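Local atomic coordinates of glycine cleavage system transcriptional repressor, putative (Vibrio cholerae, PDB entry 1U8S), a protein that probably represses transcription of the glycine cleavage system genes and carries two ACT domains, a fold that often binds amino acids. Residues T4-D15 and K44-G54; K103-F114 and Q140-R148. All blocks are in the same frame, centred on the assembly; numbering follows the deposited sequence.

Contact 1: T4-D15 and K44-G54; sequences TQHLVITAVGTD and KEFTLLMLISG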
loop_
_atom_site.group_PDB
_atom_site.type_symbol
_atom_site.label_atom_id
_atom_site.label_comp_id
_atom_site.label_asym_id
_atom_site.label_seq_id
_atom_site.Cartn_x
_atom_site.Cartn_y
_atom_site.Cartn_z
ATOM N N THR B 4 3.231 -6.000 -24.269
ATOM C CA THR B 4 2.709 -5.329 -23.080
ATOM C C THR B 4 3.796 -5.022 -22.044
ATOM O O THR B 4 4.375 -5.932 -21.445
ATOM C CB THR B 4 1.563 -6.159 -22.429
ATOM O OG1 THR B 4 1.891 -7.552 -22.464
ATOM C CG2 THR B 4 0.248 -5.938 -23.177
ATOM N N GLN B 5 4.067 -3.730 -21.852
ATOM C CA GLN B 5 5.087 -3.266 -20.910
ATOM C C GLN B 5 4.513 -2.819 -19.550
ATOM O O GLN B 5 3.455 -2.186 -19.479
ATOM C CB GLN B 5 5.879 -2.120 -21.545
ATOM C CG GLN B 5 6.886 -1.474 -20.615
ATOM C CD GLN B 5 8.028 -2.401 -20.240
ATOM O OE1 GLN B 5 8.783 -2.124 -19.305
ATOM N NE2 GLN B 5 8.171 -3.498 -20.974
ATOM N N HIS B 6 5.224 -3.149 -18.476
ATOM C CA HIS B 6 4.791 -2.811 -17.127
ATOM C C HIS B 6 5.589 -1.669 -16.534
ATOM O O HIS B 6 6.786 -1.547 -16.777
ATOM C CB HIS B 6 4.913 -4.023 -16.202
ATOM C CG HIS B 6 4.044 -5.176 -16.588
ATOM N ND1 HIS B 6 4.137 -5.801 -17.812
ATOM C CD2 HIS B 6 3.087 -5.841 -15.899
ATOM C CE1 HIS B 6 3.278 -6.804 -17.860
ATOM N NE2 HIS B 6 2.629 -6.850 -16.711
ATOM N N LEU B 7 4.917 -0.850 -15.732
ATOM C CA LEU B 7 5.542 0.295 -15.086
ATOM C C LEU B 7 5.078 0.369 -13.636
ATOM O O LEU B 7 3.951 -0.020 -13.313
ATOM C CB LEU B 7 5.151 1.587 -15.814
ATOM C CG LEU B 7 5.703 2.911 -15.284
ATOM C CD1 LEU B 7 7.199 2.974 -15.530
ATOM C CD2 LEU B 7 5.022 4.071 -15.982
ATOM N N VAL B 8 5.954 0.862 -12.767
ATOM C CA VAL B 8 5.632 1.005 -11.358
ATOM C C VAL B 8 5.578 2.483 -11.026
ATOM O O VAL B 8 6.499 3.234 -11.343
ATOM C CB VAL B 8 6.684 0.335 -10.459
ATOM C CG1 VAL B 8 6.520 0.821 -9.036
ATOM C CG2 VAL B 8 6.527 -1.175 -10.515
ATOM N N ILE B 9 4.496 2.902 -10.387
ATOM C CA ILE B 9 4.337 4.302 -10.035
ATOM C C ILE B 9 4.249 4.560 -8.531
ATOM O O ILE B 9 3.608 3.820 -7.785
ATOM C CB ILE B 9 3.082 4.899 -10.704
ATOM C CG1 ILE B 9 3.222 4.845 -12.227
ATOM C CG2 ILE B 9 2.887 6.342 -10.256
ATOM C CD1 ILE B 9 1.953 5.267 -12.968
ATOM N N THR B 10 4.908 5.629 -8.108
ATOM C CA THR B 10 4.914 6.049 -6.725
ATOM C C THR B 10 4.516 7.517 -6.718
ATOM O O THR B 10 5.018 8.303 -7.516
ATOM C CB THR B 10 6.313 5.892 -6.098
ATOM O OG1 THR B 10 6.369 4.661 -5.367
ATOM C CG2 THR B 10 6.616 7.044 -5.166
ATOM N N ALA B 11 3.619 7.891 -5.813
ATOM C CA ALA B 11 3.180 9.277 -5.738
ATOM C C ALA B 11 2.824 9.727 -4.325
ATOM O O ALA B 11 2.252 8.975 -3.543
ATOM C CB ALA B 11 1.992 9.487 -6.665
ATOM N N VAL B 12 3.177 10.966 -4.007
ATOM C CA VAL B 12 2.890 11.535 -2.699
ATOM C C VAL B 12 2.455 12.965 -2.925
ATOM O O VAL B 12 3.152 13.744 -3.570
ATOM C CB VAL B 12 4.125 11.543 -1.791
ATOM C CG1 VAL B 12 3.729 11.960 -0.377
ATOM C CG2 VAL B 12 4.756 10.183 -1.785
ATOM N N GLY B 13 1.289 13.308 -2.399
ATOM C CA GLY B 13 0.789 14.656 -2.563
ATOM C C GLY B 13 -0.201 15.007 -1.478
ATOM O O GLY B 13 -0.818 14.130 -0.860
ATOM N N THR B 14 -0.344 16.300 -1.230
ATOM C CA THR B 14 -1.276 16.752 -0.224
ATOM C C THR B 14 -2.640 16.233 -0.643
ATOM O O THR B 14 -3.145 16.566 -1.720
ATOM C CB THR B 14 -1.316 18.284 -0.140
ATOM O OG1 THR B 14 0.013 18.789 0.042
ATOM C CG2 THR B 14 -2.175 18.718 1.034
ATOM N N ASP B 15 -3.220 15.400 0.213
ATOM C CA ASP B 15 -4.521 14.821 -0.053
ATOM C C ASP B 15 -5.612 15.870 -0.226
ATOM O O ASP B 15 -5.838 16.713 0.639
ATOM C CB ASP B 15 -4.899 13.853 1.070
ATOM C CG ASP B 15 -6.239 13.178 0.834
ATOM O OD1 ASP B 15 -6.424 12.620 -0.269
ATOM O OD2 ASP B 15 -7.098 13.201 1.754
ATOM N N LYS B 44 -1.439 14.177 6.311
ATOM C CA LYS B 44 -2.402 14.910 5.498
ATOM C C LYS B 44 -2.126 14.527 4.042
ATOM O O LYS B 44 -2.721 15.089 3.121
ATOM C CB LYS B 44 -2.211 16.417 5.673
ATOM C CG LYS B 44 -2.156 16.890 7.121
ATOM C CD LYS B 44 -3.474 16.661 7.858
ATOM C CE LYS B 44 -3.396 17.168 9.301
ATOM N NZ LYS B 44 -4.701 17.049 10.038
ATOM N N GLU B 45 -1.245 13.543 3.851
ATOM C CA GLU B 45 -0.838 13.103 2.519
ATOM C C GLU B 45 -1.589 11.943 1.864
ATOM O O GLU B 45 -2.128 11.048 2.524
ATOM C CB GLU B 45 0.652 12.740 2.528
ATOM C CG GLU B 45 1.529 13.728 3.254
ATOM C CD GLU B 45 1.408 15.131 2.696
ATOM O OE1 GLU B 45 1.355 16.075 3.509
ATOM O OE2 GLU B 45 1.374 15.287 1.455
ATOM N N PHE B 46 -1.586 11.973 0.539
ATOM C CA PHE B 46 -2.197 10.941 -0.284
ATOM C C PHE B 46 -0.991 10.144 -0.791
ATOM O O PHE B 46 -0.116 10.703 -1.452
ATOM C CB PHE B 46 -2.959 11.608 -1.448
ATOM C CG PHE B 46 -3.206 10.705 -2.631
ATOM C CD1 PHE B 46 -4.280 9.822 -2.648
ATOM C CD2 PHE B 46 -2.358 10.745 -3.741
ATOM C CE1 PHE B 46 -4.511 8.988 -3.759
ATOM C CE2 PHE B 46 -2.578 9.916 -4.853
ATOM C CZ PHE B 46 -3.657 9.038 -4.857
ATOM N N THR B 47 -0.916 8.861 -0.453
ATOM C CA THR B 47 0.209 8.044 -0.909
ATOM C C THR B 47 -0.307 6.896 -1.756
ATOM O O THR B 47 -1.272 6.216 -1.381
ATOM C CB THR B 47 1.054 7.477 0.273
ATOM O OG1 THR B 47 0.250 6.609 1.071
ATOM C CG2 THR B 47 1.562 8.595 1.149
ATOM N N LEU B 48 0.362 6.672 -2.883
ATOM C CA LEU B 48 -0.028 5.636 -3.832
ATOM C C LEU B 48 1.092 4.762 -4.430
ATOM O O LEU B 48 2.108 5.269 -4.908
ATOM C CB LEU B 48 -0.779 6.306 -4.973
ATOM C CG LEU B 48 -0.970 5.491 -6.233
ATOM C CD1 LEU B 48 -2.246 4.708 -6.114
ATOM C CD2 LEU B 48 -1.044 6.422 -7.430
ATOM N N LEU B 49 0.889 3.445 -4.397
ATOM C CA LEU B 49 1.823 2.502 -5.011
ATOM C C LEU B 49 1.009 1.974 -6.163
ATOM O O LEU B 49 -0.151 1.637 -5.969
ATOM C CB LEU B 49 2.164 1.340 -4.082
ATOM C CG LEU B 49 2.980 1.726 -2.854
ATOM C CD1 LEU B 49 3.397 0.470 -2.086
ATOM C CD2 LEU B 49 4.205 2.551 -3.303
ATOM N N MET B 50 1.580 1.909 -7.357
ATOM C CA MET B 50 0.790 1.405 -8.470
ATOM C C MET B 50 1.619 0.717 -9.541
ATOM O O MET B 50 2.768 1.072 -9.778
ATOM C CB MET B 50 -0.035 2.539 -9.087
ATOM C CG MET B 50 -1.038 2.088 -10.125
ATOM S SD MET B 50 -1.976 3.477 -10.832
ATOM C CE MET B 50 -3.343 3.626 -9.653
ATOM N N LEU B 51 1.014 -0.287 -10.167
ATOM C CA LEU B 51 1.637 -1.073 -11.226
ATOM C C LEU B 51 0.705 -1.087 -12.427
ATOM O O LEU B 51 -0.408 -1.596 -12.353
ATOM C CB LEU B 51 1.872 -2.511 -10.752
ATOM C CG LEU B 51 2.278 -3.469 -11.870
ATOM C CD1 LEU B 51 3.587 -2.989 -12.460
ATOM C CD2 LEU B 51 2.390 -4.893 -11.344
ATOM N N ILE B 52 1.162 -0.531 -13.537
ATOM C CA ILE B 52 0.336 -0.482 -14.725
ATOM C C ILE B 52 1.044 -1.191 -15.862
ATOM O O ILE B 52 2.235 -1.470 -15.787
ATOM C CB ILE B 52 0.043 0.987 -15.152
ATOM C CG1 ILE B 52 1.344 1.689 -15.539
ATOM C CG2 ILE B 52 -0.627 1.753 -14.004
ATOM C CD1 ILE B 52 1.145 3.120 -16.018
ATOM N N SER B 53 0.296 -1.491 -16.915
ATOM C CA SER B 53 0.849 -2.154 -18.082
ATOM C C SER B 53 0.199 -1.525 -19.308
ATOM O O SER B 53 -0.907 -0.999 -19.231
ATOM C CB SER B 53 0.542 -3.649 -18.042
ATOM O OG SER B 53 -0.851 -3.871 -18.163
ATOM N N GLY B 54 0.897 -1.571 -20.433
ATOM C CA GLY B 54 0.358 -1.012 -21.657
ATOM C C GLY B 54 1.358 -1.212 -22.770
ATOM O O GLY B 54 2.375 -1.878 -22.582
#
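Set between its backbone N and carbonyl carbon (chi1 64°), CG1 of Ile52 runs beside Leu7, whose CG lies opposite its own N; the two side chains point the same way, and Leu7 CB meets Ile52 CG1 at 3.8 Å. Beyond CG1 the Ile52 chain is extended, and its CD1 reaches Ile9 CD1 at 3.8 Å. Ile9 is paired directly with Met50, so Ile52 serves two residues of the neighbouring strand. Ala11, Leu48 and Phe46 continue this apolar face, which is covered by helices 19-28 and 56-71.

The other face is mixed. The CB of Ser53 sits 3.9 Å from the centroid of the His6 ring, only 6° off its normal, a CH-pi contact over the face, while Leu51 CD1 lies off the ring edge, nearest to His6 CB. Leu51 CD1 also touches Val8 CG2 at 4.0 Å. Thr10 and Leu49 stand side by side, and OG1 of Thr10 is hydrogen-bonded to OG1 of Thr10 of the second subunit.

At the end of the strand pair, Glu45 OE2 comes near the backbone of Thr14 without a hydrogen bond there. Its carboxylate is held instead across the interface: OE1 is hydrogen-bonded with OG1 of Thr82 and OE2 forms a salt bridge with NZ of Lys80, both of the second subunit.

Eleven backbone hydrogen bonds join the segments, in mutual pairs from Gln5-Gly54 to Gly13-Phe46, with Asp15 N to Lys44 O beyond them. The bond from Ile9 N to Met50 O, 2.6 Å long, is nearly straight at 173°. The strands run antiparallel and form the central pair of the four-stranded 2-3-1-4 sheet, with helices on one face and a subunit interface on the other, of the ferredoxin-like ACT fold.

Contact 2: K103-F114 and Q140-R148; sequences KLGLTEKFTQFF and QFHIAISAR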
loop_
_atom_site.group_PDB
_atom_site.type_symbol
_atom_site.label_atom_id
_atom_site.label_comp_id
_atom_site.label_asym_id
_atom_site.label_seq_id
_atom_site.Cartn_x
_atom_site.Cartn_y
_atom_site.Cartn_z
ATOM N N LYS B 103 13.556 -2.493 22.157
ATOM C CA LYS B 103 13.278 -2.403 20.732
ATOM C C LYS B 103 14.506 -2.740 19.891
ATOM O O LYS B 103 14.406 -2.912 18.680
ATOM C CB LYS B 103 12.760 -1.009 20.363
ATOM C CG LYS B 103 13.823 0.072 20.235
ATOM C CD LYS B 103 13.265 1.272 19.474
ATOM C CE LYS B 103 14.333 2.312 19.154
ATOM N NZ LYS B 103 13.793 3.409 18.296
ATOM N N LEU B 104 15.656 -2.852 20.545
ATOM C CA LEU B 104 16.920 -3.142 19.873
ATOM C C LEU B 104 16.911 -4.245 18.797
ATOM O O LEU B 104 16.886 -5.436 19.109
ATOM C CB LEU B 104 17.984 -3.468 20.926
ATOM C CG LEU B 104 19.461 -3.330 20.541
ATOM C CD1 LEU B 104 19.766 -1.878 20.175
ATOM C CD2 LEU B 104 20.335 -3.783 21.710
ATOM N N GLY B 105 16.936 -3.824 17.533
ATOM C CA GLY B 105 16.974 -4.740 16.400
ATOM C C GLY B 105 15.932 -5.835 16.325
ATOM O O GLY B 105 16.123 -6.829 15.626
ATOM N N LEU B 106 14.821 -5.633 17.024
ATOM C CA LEU B 106 13.726 -6.589 17.085
ATOM C C LEU B 106 12.842 -6.662 15.836
ATOM O O LEU B 106 12.496 -7.760 15.378
ATOM C CB LEU B 106 12.852 -6.265 18.297
ATOM C CG LEU B 106 11.832 -7.317 18.722
ATOM C CD1 LEU B 106 12.572 -8.525 19.279
ATOM C CD2 LEU B 106 10.894 -6.726 19.765
ATOM N N THR B 107 12.468 -5.508 15.289
ATOM C CA THR B 107 11.605 -5.491 14.117
ATOM C C THR B 107 12.167 -6.282 12.942
ATOM O O THR B 107 11.451 -7.076 12.337
ATOM C CB THR B 107 11.296 -4.049 13.640
ATOM O OG1 THR B 107 10.619 -3.331 14.678
ATOM C CG2 THR B 107 10.392 -4.084 12.409
ATOM N N GLU B 108 13.442 -6.085 12.617
ATOM C CA GLU B 108 14.044 -6.792 11.486
ATOM C C GLU B 108 14.148 -8.303 11.702
ATOM O O GLU B 108 14.364 -9.062 10.754
ATOM C CB GLU B 108 15.417 -6.198 11.159
ATOM C CG GLU B 108 16.303 -6.004 12.367
ATOM C CD GLU B 108 16.435 -4.543 12.768
ATOM O OE1 GLU B 108 15.391 -3.888 13.004
ATOM O OE2 GLU B 108 17.589 -4.057 12.851
ATOM N N LYS B 109 13.996 -8.732 12.951
ATOM C CA LYS B 109 14.021 -10.155 13.290
ATOM C C LYS B 109 12.722 -10.746 12.751
ATOM O O LYS B 109 12.694 -11.839 12.192
ATOM C CB LYS B 109 14.072 -10.332 14.810
ATOM C CG LYS B 109 15.415 -9.991 15.431
ATOM C CD LYS B 109 16.233 -11.249 15.687
ATOM C CE LYS B 109 17.693 -10.922 15.902
ATOM N NZ LYS B 109 17.814 -9.701 16.734
ATOM N N PHE B 110 11.642 -9.988 12.910
ATOM C CA PHE B 110 10.334 -10.424 12.456
ATOM C C PHE B 110 10.118 -10.308 10.967
ATOM O O PHE B 110 9.400 -11.121 10.396
ATOM C CB PHE B 110 9.255 -9.714 13.261
ATOM C CG PHE B 110 9.106 -10.280 14.648
ATOM C CD1 PHE B 110 8.494 -11.523 14.841
ATOM C CD2 PHE B 110 9.677 -9.642 15.749
ATOM C CE1 PHE B 110 8.460 -12.120 16.092
ATOM C CE2 PHE B 110 9.646 -10.238 17.012
ATOM C CZ PHE B 110 9.037 -11.479 17.182
ATOM N N THR B 111 10.749 -9.333 10.319
ATOM C CA THR B 111 10.608 -9.225 8.882
ATOM C C THR B 111 11.418 -10.377 8.311
ATOM O O THR B 111 11.007 -11.024 7.353
ATOM C CB THR B 111 11.130 -7.862 8.325
ATOM O OG1 THR B 111 12.522 -7.704 8.615
ATOM C CG2 THR B 111 10.350 -6.710 8.936
ATOM N N GLN B 112 12.566 -10.654 8.921
ATOM C CA GLN B 112 13.409 -11.756 8.462
ATOM C C GLN B 112 12.637 -13.077 8.577
ATOM O O GLN B 112 12.772 -13.969 7.735
ATOM C CB GLN B 112 14.692 -11.812 9.294
ATOM C CG GLN B 112 15.742 -12.819 8.832
ATOM C CD GLN B 112 16.333 -12.516 7.447
ATOM O OE1 GLN B 112 17.520 -12.783 7.199
ATOM N NE2 GLN B 112 15.510 -11.978 6.538
ATOM N N PHE B 113 11.824 -13.196 9.622
ATOM C CA PHE B 113 11.022 -14.394 9.841
ATOM C C PHE B 113 10.170 -14.689 8.612
ATOM O O PHE B 113 10.007 -15.848 8.223
ATOM C CB PHE B 113 10.106 -14.191 11.049
ATOM C CG PHE B 113 9.123 -15.313 11.270
ATOM C CD1 PHE B 113 9.537 -16.525 11.814
ATOM C CD2 PHE B 113 7.782 -15.150 10.936
ATOM C CE1 PHE B 113 8.638 -17.556 12.028
ATOM C CE2 PHE B 113 6.860 -16.176 11.144
ATOM C CZ PHE B 113 7.290 -17.383 11.693
ATOM N N PHE B 114 9.615 -13.640 8.011
ATOM C CA PHE B 114 8.784 -13.814 6.830
ATOM C C PHE B 114 9.608 -13.978 5.572
ATOM O O PHE B 114 9.196 -14.670 4.646
ATOM C CB PHE B 114 7.816 -12.642 6.694
ATOM C CG PHE B 114 6.786 -12.610 7.775
ATOM C CD1 PHE B 114 5.865 -13.646 7.893
ATOM C CD2 PHE B 114 6.779 -11.593 8.719
ATOM C CE1 PHE B 114 4.955 -13.676 8.945
ATOM C CE2 PHE B 114 5.871 -11.610 9.778
ATOM C CZ PHE B 114 4.959 -12.651 9.895
ATOM N N GLN B 140 7.014 0.601 26.266
ATOM C CA GLN B 140 6.944 -0.649 25.520
ATOM C C GLN B 140 7.021 -0.430 24.010
ATOM O O GLN B 140 6.634 0.625 23.502
ATOM C CB GLN B 140 5.662 -1.405 25.859
ATOM C CG GLN B 140 5.802 -2.380 27.012
ATOM C CD GLN B 140 4.516 -3.129 27.271
ATOM O OE1 GLN B 140 3.966 -3.767 26.375
ATOM N NE2 GLN B 140 4.022 -3.055 28.500
ATOM N N PHE B 141 7.522 -1.435 23.301
ATOM C CA PHE B 141 7.658 -1.361 21.852
ATOM C C PHE B 141 6.692 -2.361 21.207
ATOM O O PHE B 141 6.718 -3.542 21.556
ATOM C CB PHE B 141 9.099 -1.697 21.464
ATOM C CG PHE B 141 9.432 -1.377 20.035
ATOM C CD1 PHE B 141 9.532 -0.055 19.610
ATOM C CD2 PHE B 141 9.643 -2.394 19.113
ATOM C CE1 PHE B 141 9.838 0.249 18.288
ATOM C CE2 PHE B 141 9.947 -2.099 17.792
ATOM C CZ PHE B 141 10.045 -0.771 17.380
ATOM N N HIS B 142 5.842 -1.889 20.289
ATOM C CA HIS B 142 4.875 -2.761 19.608
ATOM C C HIS B 142 5.110 -2.866 18.098
ATOM O O HIS B 142 5.247 -1.857 17.401
ATOM C CB HIS B 142 3.425 -2.282 19.823
ATOM C CG HIS B 142 2.971 -2.293 21.252
ATOM N ND1 HIS B 142 1.638 -2.255 21.607
ATOM C CD2 HIS B 142 3.666 -2.308 22.416
ATOM C CE1 HIS B 142 1.533 -2.247 22.925
ATOM N NE2 HIS B 142 2.749 -2.278 23.439
ATOM N N ILE B 143 5.144 -4.094 17.598
ATOM C CA ILE B 143 5.331 -4.348 16.170
ATOM C C ILE B 143 4.030 -4.926 15.613
ATOM O O ILE B 143 3.400 -5.774 16.240
ATOM C CB ILE B 143 6.499 -5.362 15.924
ATOM C CG1 ILE B 143 7.820 -4.764 16.430
ATOM C CG2 ILE B 143 6.613 -5.710 14.437
ATOM C CD1 ILE B 143 9.036 -5.694 16.305
ATOM N N ALA B 144 3.607 -4.442 14.453
ATOM C CA ALA B 144 2.387 -4.950 13.814
ATOM C C ALA B 144 2.686 -5.215 12.343
ATOM O O ALA B 144 3.054 -4.304 11.598
ATOM C CB ALA B 144 1.244 -3.952 13.950
ATOM N N ILE B 145 2.524 -6.464 11.935
ATOM C CA ILE B 145 2.802 -6.859 10.561
ATOM C C ILE B 145 1.622 -7.595 9.933
ATOM O O ILE B 145 0.954 -8.397 10.593
ATOM C CB ILE B 145 4.044 -7.809 10.503
ATOM C CG1 ILE B 145 5.317 -7.041 10.884
ATOM C CG2 ILE B 145 4.159 -8.461 9.111
ATOM C CD1 ILE B 145 6.504 -7.934 11.214
ATOM N N SER B 146 1.374 -7.330 8.656
ATOM C CA SER B 146 0.311 -8.018 7.922
ATOM C C SER B 146 0.987 -8.709 6.760
ATOM O O SER B 146 1.732 -8.076 6.009
ATOM C CB SER B 146 -0.745 -7.036 7.399
ATOM O OG SER B 146 -1.589 -6.610 8.459
ATOM N N ALA B 147 0.741 -10.005 6.610
ATOM C CA ALA B 147 1.367 -10.738 5.521
ATOM C C ALA B 147 0.383 -11.677 4.862
ATOM O O ALA B 147 -0.575 -12.131 5.477
ATOM C CB ALA B 147 2.574 -11.514 6.024
ATOM N N ARG B 148 0.631 -11.966 3.595
ATOM C CA ARG B 148 -0.240 -12.833 2.841
ATOM C C ARG B 148 0.446 -14.139 2.494
ATOM O O ARG B 148 1.571 -14.145 1.998
ATOM C CB ARG B 148 -0.687 -12.112 1.573
ATOM C CG ARG B 148 -1.503 -10.863 1.857
ATOM C CD ARG B 148 -1.802 -10.106 0.585
ATOM N NE ARG B 148 -2.644 -8.936 0.810
ATOM C CZ ARG B 148 -2.951 -8.046 -0.128
ATOM N NH1 ARG B 148 -2.480 -8.194 -1.364
ATOM N NH2 ARG B 148 -3.724 -7.006 0.172
#
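Phe141 receives Lys103 on one face: Lys103 CB stands 3.5 Å from the ring centroid and 16° off the normal, a CH-pi contact, and the extended lysine chain carries CD over CE1. OG1 of Thr107 meets the same ring in its plane, 3.4 Å from Phe141 CE2, so the phenyl is held at a face and at the edge. The lysine continues to a weak hydrogen bond between NZ and Thr28 O of the second subunit.

Two residues on, Ile143 directs its CD1 toward the N-terminal part of the helix. With CG1 opposite the carbonyl carbon (chi1 -63°), that methyl touches Thr107 OG1 at 3.3 Å and also packs against Leu106 CG and Phe110 CD2, each 4.0 Å away. Ile145 CD1 bridges Phe110 CB, 3.9 Å away, and the edge of the Phe114 ring, while Ile145 CG2 lies 3.6 Å from Phe114 CE2; Ile145 and Phe114 pass alongside, pointing opposite ways. Ala147 then sets CB toward the rim of one face of the Phe114 ring, 4.3 Å from Phe114 CD1, while Phe113 CD2 covers the opposite face.

No hydrogen bond crosses this interface. Every second strand residue faces a helix running almost parallel to the strand, at 20° and 9.8 Å between axes, the helix-on-sheet core of a beta-alpha-beta-beta-alpha-beta ACT domain.

How the contacts relate
From the N terminus, strand 5-14 leads through helix 19-28 and strand 33-42 to strand 45-54, where contact 1 closes the first loop and forms the centre of the first sheet. The chain finishes that domain with helix 56-71 and strand 76-82 before strand 92-100 begins the second. Contact 2 then closes a loop from helix 107-116 through strand 120-128 to strand 141-149, fixing a helix to the second sheet. The two loops follow in series, neither enclosing nor crossing the other. Their centres lie about 26 Å apart, on opposite sides of the chain's centre, yet both contacts touch the second subunit.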